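Long-range contact in deoxyhypusine synthase, putative (Entamoeba histolytica, PDB 7L9R), which probably acts as a deoxyhypusine synthase, an NAD-dependent transferase that modifies a lysine of the translation factor eIF5A: residues A57-W67 and E286-N294. Residues are numbered along the deposited sequence; the frame is centred on the assembly and turned at random.
Sequences AINIINKMLTW and EADFAVYIN. Unlike the reference sequence in segment 286-294: E286 (reference Gly).
F289, V291, I60 and M64 carry a helix-on-sheet contact in the Rossmann-like alpha/beta fold of the deoxyhypusine synthase family. The axes of helix 57-66 and strand 289-294 approach to 8.2 Å with 140° between their N-to-C directions, so the helix runs roughly against a strand of the six-stranded parallel sheet. No hydrogen bond joins the two segments; the contact is mainly between apolar side chains. F289 can be followed outward. Its CB meets M64 CG at 3.6 Å, with M64 CE and I60 CG2 also close to this first carbon. With CG beside the backbone N (chi1 -55°), the ring lies alongside the last helical turn, with the backbone N of M64 over one face. CE1 then reaches K63 CB at 3.9 Å. On the other side, CD1 of W67, the first residue past the helix, comes to the edge of the F289 ring, near its plane and 4.1 Å from F289 CE2. C87, on strand 87-93 two places across the sheet, also touches F289. M64, extended beyond CG, runs antiparallel to the F289 side chain, carrying CE to 3.7 Å from F289 O. Farther along the strand, V291 divides its branches: CG1 meets A57 CB at 3.8 Å, whereas CG2 packs against I61 CG1 and, at 3.8 Å, I60 CG2. Only the aliphatic part of K63 serves the contact, since its NZ turns to a salt bridge with E322 on the neighbouring strand. I60 also reaches that strand, touching V324, and its CD1 comes to 4.2 Å from A290 O.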
loop_
_atom_site.group_PDB
_atom_site.type_symbol
_atom_site.label_atom_id
_atom_site.label_comp_id
_atom_site.label_asym_id
_atom_site.label_seq_id
_atom_site.Cartn_x
_atom_site.Cartn_y
_atom_site.Cartn_z
ATOM N N ALA B 57 16.437 6.964 -14.364
ATOM C CA ALA B 57 15.490 7.986 -14.803
ATOM C C ALA B 57 16.219 9.195 -15.379
ATOM O O ALA B 57 15.814 9.738 -16.415
ATOM C CB ALA B 57 14.578 8.396 -13.645
ATOM N N ILE B 58 17.308 9.623 -14.733
ATOM C CA ILE B 58 18.080 10.749 -15.259
ATOM C C ILE B 58 18.688 10.390 -16.609
ATOM O O ILE B 58 18.664 11.191 -17.551
ATOM C CB ILE B 58 19.158 11.186 -14.250
ATOM C CG1 ILE B 58 18.506 11.865 -13.046
ATOM C CG2 ILE B 58 20.186 12.112 -14.914
ATOM C CD1 ILE B 58 19.349 11.816 -11.798
ATOM N N ASN B 59 19.230 9.175 -16.730
ATOM C CA ASN B 59 19.813 8.762 -18.003
ATOM C C ASN B 59 18.759 8.701 -19.105
ATOM O O ASN B 59 19.005 9.149 -20.232
ATOM C CB ASN B 59 20.514 7.411 -17.850
ATOM C CG ASN B 59 21.708 7.476 -16.910
ATOM O OD1 ASN B 59 22.306 8.539 -16.715
ATOM N ND2 ASN B 59 22.075 6.333 -16.338
ATOM N N ILE B 60 17.572 8.177 -18.791
ATOM C CA ILE B 60 16.545 7.989 -19.813
ATOM C C ILE B 60 16.001 9.333 -20.291
ATOM O O ILE B 60 15.751 9.521 -21.488
ATOM C CB ILE B 60 15.428 7.070 -19.279
ATOM C CG1 ILE B 60 15.940 5.633 -19.153
ATOM C CG2 ILE B 60 14.198 7.110 -20.184
ATOM C CD1 ILE B 60 15.013 4.718 -18.376
ATOM N N ILE B 61 15.811 10.287 -19.374
ATOM C CA ILE B 61 15.286 11.592 -19.771
ATOM C C ILE B 61 16.287 12.324 -20.657
ATOM O O ILE B 61 15.911 12.913 -21.677
ATOM C CB ILE B 61 14.896 12.420 -18.530
ATOM C CG1 ILE B 61 13.626 11.851 -17.896
ATOM C CG2 ILE B 61 14.662 13.880 -18.901
ATOM C CD1 ILE B 61 13.261 12.482 -16.564
ATOM N N ASN B 62 17.577 12.270 -20.309
ATOM C CA ASN B 62 18.587 12.884 -21.169
ATOM C C ASN B 62 18.621 12.239 -22.546
ATOM O O ASN B 62 18.910 12.915 -23.541
ATOM C CB ASN B 62 19.965 12.806 -20.513
ATOM C CG ASN B 62 20.143 13.824 -19.412
ATOM O OD1 ASN B 62 19.627 14.938 -19.490
ATOM N ND2 ASN B 62 20.858 13.438 -18.366
ATOM N N LYS B 63 18.326 10.938 -22.630
ATOM C CA LYS B 63 18.230 10.297 -23.938
ATOM C C LYS B 63 17.055 10.847 -24.743
ATOM O O LYS B 63 17.151 10.985 -25.968
ATOM C CB LYS B 63 18.116 8.783 -23.775
ATOM C CG LYS B 63 19.385 8.114 -23.268
ATOM C CD LYS B 63 19.245 6.601 -23.277
ATOM C CE LYS B 63 20.433 5.927 -22.614
ATOM N NZ LYS B 63 20.431 4.455 -22.855
ATOM N N MET B 64 15.938 11.167 -24.078
ATOM C CA MET B 64 14.830 11.812 -24.783
ATOM C C MET B 64 15.280 13.130 -25.397
ATOM O O MET B 64 14.987 13.420 -26.561
ATOM C CB MET B 64 13.647 12.064 -23.842
ATOM C CG MET B 64 13.056 10.860 -23.138
ATOM S SD MET B 64 11.689 11.395 -22.069
ATOM C CE MET B 64 11.345 9.905 -21.138
ATOM N N LEU B 65 15.992 13.943 -24.615
ATOM C CA LEU B 65 16.357 15.284 -25.055
ATOM C C LEU B 65 17.400 15.263 -26.166
ATOM O O LEU B 65 17.373 16.128 -27.048
ATOM C CB LEU B 65 16.865 16.098 -23.864
ATOM C CG LEU B 65 15.856 16.294 -22.728
ATOM C CD1 LEU B 65 16.526 16.835 -21.479
ATOM C CD2 LEU B 65 14.731 17.216 -23.167
ATOM N N THR B 66 18.313 14.290 -26.153
ATOM C CA THR B 66 19.432 14.257 -27.093
ATOM C C THR B 66 19.218 13.320 -28.273
ATOM O O THR B 66 20.099 13.234 -29.134
ATOM C CB THR B 66 20.724 13.852 -26.374
ATOM O OG1 THR B 66 20.601 12.508 -25.890
ATOM C CG2 THR B 66 21.006 14.778 -25.209
ATOM N N TRP B 67 18.095 12.607 -28.332
ATOM C CA TRP B 67 17.910 11.613 -29.383
ATOM C C TRP B 67 17.951 12.256 -30.766
ATOM O O TRP B 67 17.361 13.314 -30.999
ATOM C CB TRP B 67 16.584 10.872 -29.204
ATOM C CG TRP B 67 16.370 9.817 -30.256
ATOM C CD1 TRP B 67 16.715 8.501 -30.172
ATOM C CD2 TRP B 67 15.791 9.995 -31.560
ATOM N NE1 TRP B 67 16.379 7.846 -31.330
ATOM C CE2 TRP B 67 15.810 8.740 -32.198
ATOM C CE3 TRP B 67 15.253 11.091 -32.241
ATOM C CZ2 TRP B 67 15.311 8.548 -33.487
ATOM C CZ3 TRP B 67 14.758 10.898 -33.522
ATOM C CH2 TRP B 67 14.793 9.637 -34.131
ATOM N N GLU B 286 4.203 0.470 -24.933
ATOM C CA GLU B 286 4.912 1.504 -24.200
ATOM C C GLU B 286 5.671 2.418 -25.165
ATOM O O GLU B 286 5.781 2.160 -26.368
ATOM C CB GLU B 286 5.865 0.882 -23.177
ATOM C CG GLU B 286 5.160 0.118 -22.056
ATOM C CD GLU B 286 5.730 0.436 -20.681
ATOM O OE1 GLU B 286 6.785 1.106 -20.607
ATOM O OE2 GLU B 286 5.117 0.020 -19.674
ATOM N N ALA B 287 6.181 3.515 -24.620
ATOM C CA ALA B 287 6.893 4.503 -25.409
ATOM C C ALA B 287 8.336 4.057 -25.621
ATOM O O ALA B 287 8.820 3.118 -24.985
ATOM C CB ALA B 287 6.849 5.866 -24.725
ATOM N N ASP B 288 9.028 4.739 -26.539
ATOM C CA ASP B 288 10.443 4.441 -26.748
ATOM C C ASP B 288 11.241 4.707 -25.480
ATOM O O ASP B 288 12.143 3.936 -25.132
ATOM C CB ASP B 288 10.999 5.274 -27.901
ATOM C CG ASP B 288 10.314 4.982 -29.220
ATOM O OD1 ASP B 288 10.296 3.804 -29.646
ATOM O OD2 ASP B 288 9.802 5.940 -29.838
ATOM N N PHE B 289 10.919 5.793 -24.776
ATOM C CA PHE B 289 11.508 6.131 -23.489
ATOM C C PHE B 289 10.388 6.446 -22.507
ATOM O O PHE B 289 9.444 7.169 -22.843
ATOM C CB PHE B 289 12.456 7.337 -23.593
ATOM C CG PHE B 289 13.550 7.173 -24.612
ATOM C CD1 PHE B 289 14.641 6.355 -24.354
ATOM C CD2 PHE B 289 13.504 7.859 -25.817
ATOM C CE1 PHE B 289 15.658 6.209 -25.288
ATOM C CE2 PHE B 289 14.518 7.721 -26.754
ATOM C CZ PHE B 289 15.596 6.893 -26.490
ATOM N N ALA B 290 10.492 5.919 -21.289
ATOM C CA ALA B 290 9.434 6.135 -20.313
ATOM C C ALA B 290 10.022 6.210 -18.913
ATOM O O ALA B 290 10.887 5.411 -18.546
ATOM C CB ALA B 290 8.367 5.034 -20.381
ATOM N N VAL B 291 9.551 7.189 -18.147
ATOM C CA VAL B 291 9.908 7.354 -16.744
ATOM C C VAL B 291 8.613 7.491 -15.958
ATOM O O VAL B 291 7.801 8.379 -16.248
ATOM C CB VAL B 291 10.817 8.574 -16.522
ATOM C CG1 VAL B 291 11.017 8.845 -15.028
ATOM C CG2 VAL B 291 12.152 8.356 -17.212
ATOM N N TYR B 292 8.415 6.615 -14.976
ATOM C CA TYR B 292 7.235 6.641 -14.125
ATOM C C TYR B 292 7.697 6.869 -12.694
ATOM O O TYR B 292 8.577 6.154 -12.205
ATOM C CB TYR B 292 6.433 5.331 -14.228
ATOM C CG TYR B 292 6.122 4.888 -15.644
ATOM C CD1 TYR B 292 5.090 5.469 -16.370
ATOM C CD2 TYR B 292 6.850 3.870 -16.248
ATOM C CE1 TYR B 292 4.804 5.059 -17.669
ATOM C CE2 TYR B 292 6.567 3.448 -17.544
ATOM C CZ TYR B 292 5.543 4.046 -18.250
ATOM O OH TYR B 292 5.263 3.632 -19.539
ATOM N N ILE B 293 7.117 7.867 -12.029
ATOM C CA ILE B 293 7.487 8.224 -10.662
ATOM C C ILE B 293 6.215 8.349 -9.839
ATOM O O ILE B 293 5.394 9.239 -10.097
ATOM C CB ILE B 293 8.283 9.541 -10.602
ATOM C CG1 ILE B 293 9.487 9.500 -11.542
ATOM C CG2 ILE B 293 8.719 9.840 -9.176
ATOM C CD1 ILE B 293 10.247 10.800 -11.592
ATOM N N ASN B 294 6.063 7.490 -8.837
ATOM C CA ASN B 294 4.966 7.638 -7.887
ATOM C C ASN B 294 5.259 6.816 -6.641
ATOM O O ASN B 294 6.176 5.992 -6.608
ATOM C CB ASN B 294 3.622 7.234 -8.506
ATOM C CG ASN B 294 3.662 5.863 -9.135
ATOM O OD1 ASN B 294 3.677 4.849 -8.439
ATOM N ND2 ASN B 294 3.666 5.820 -10.464
#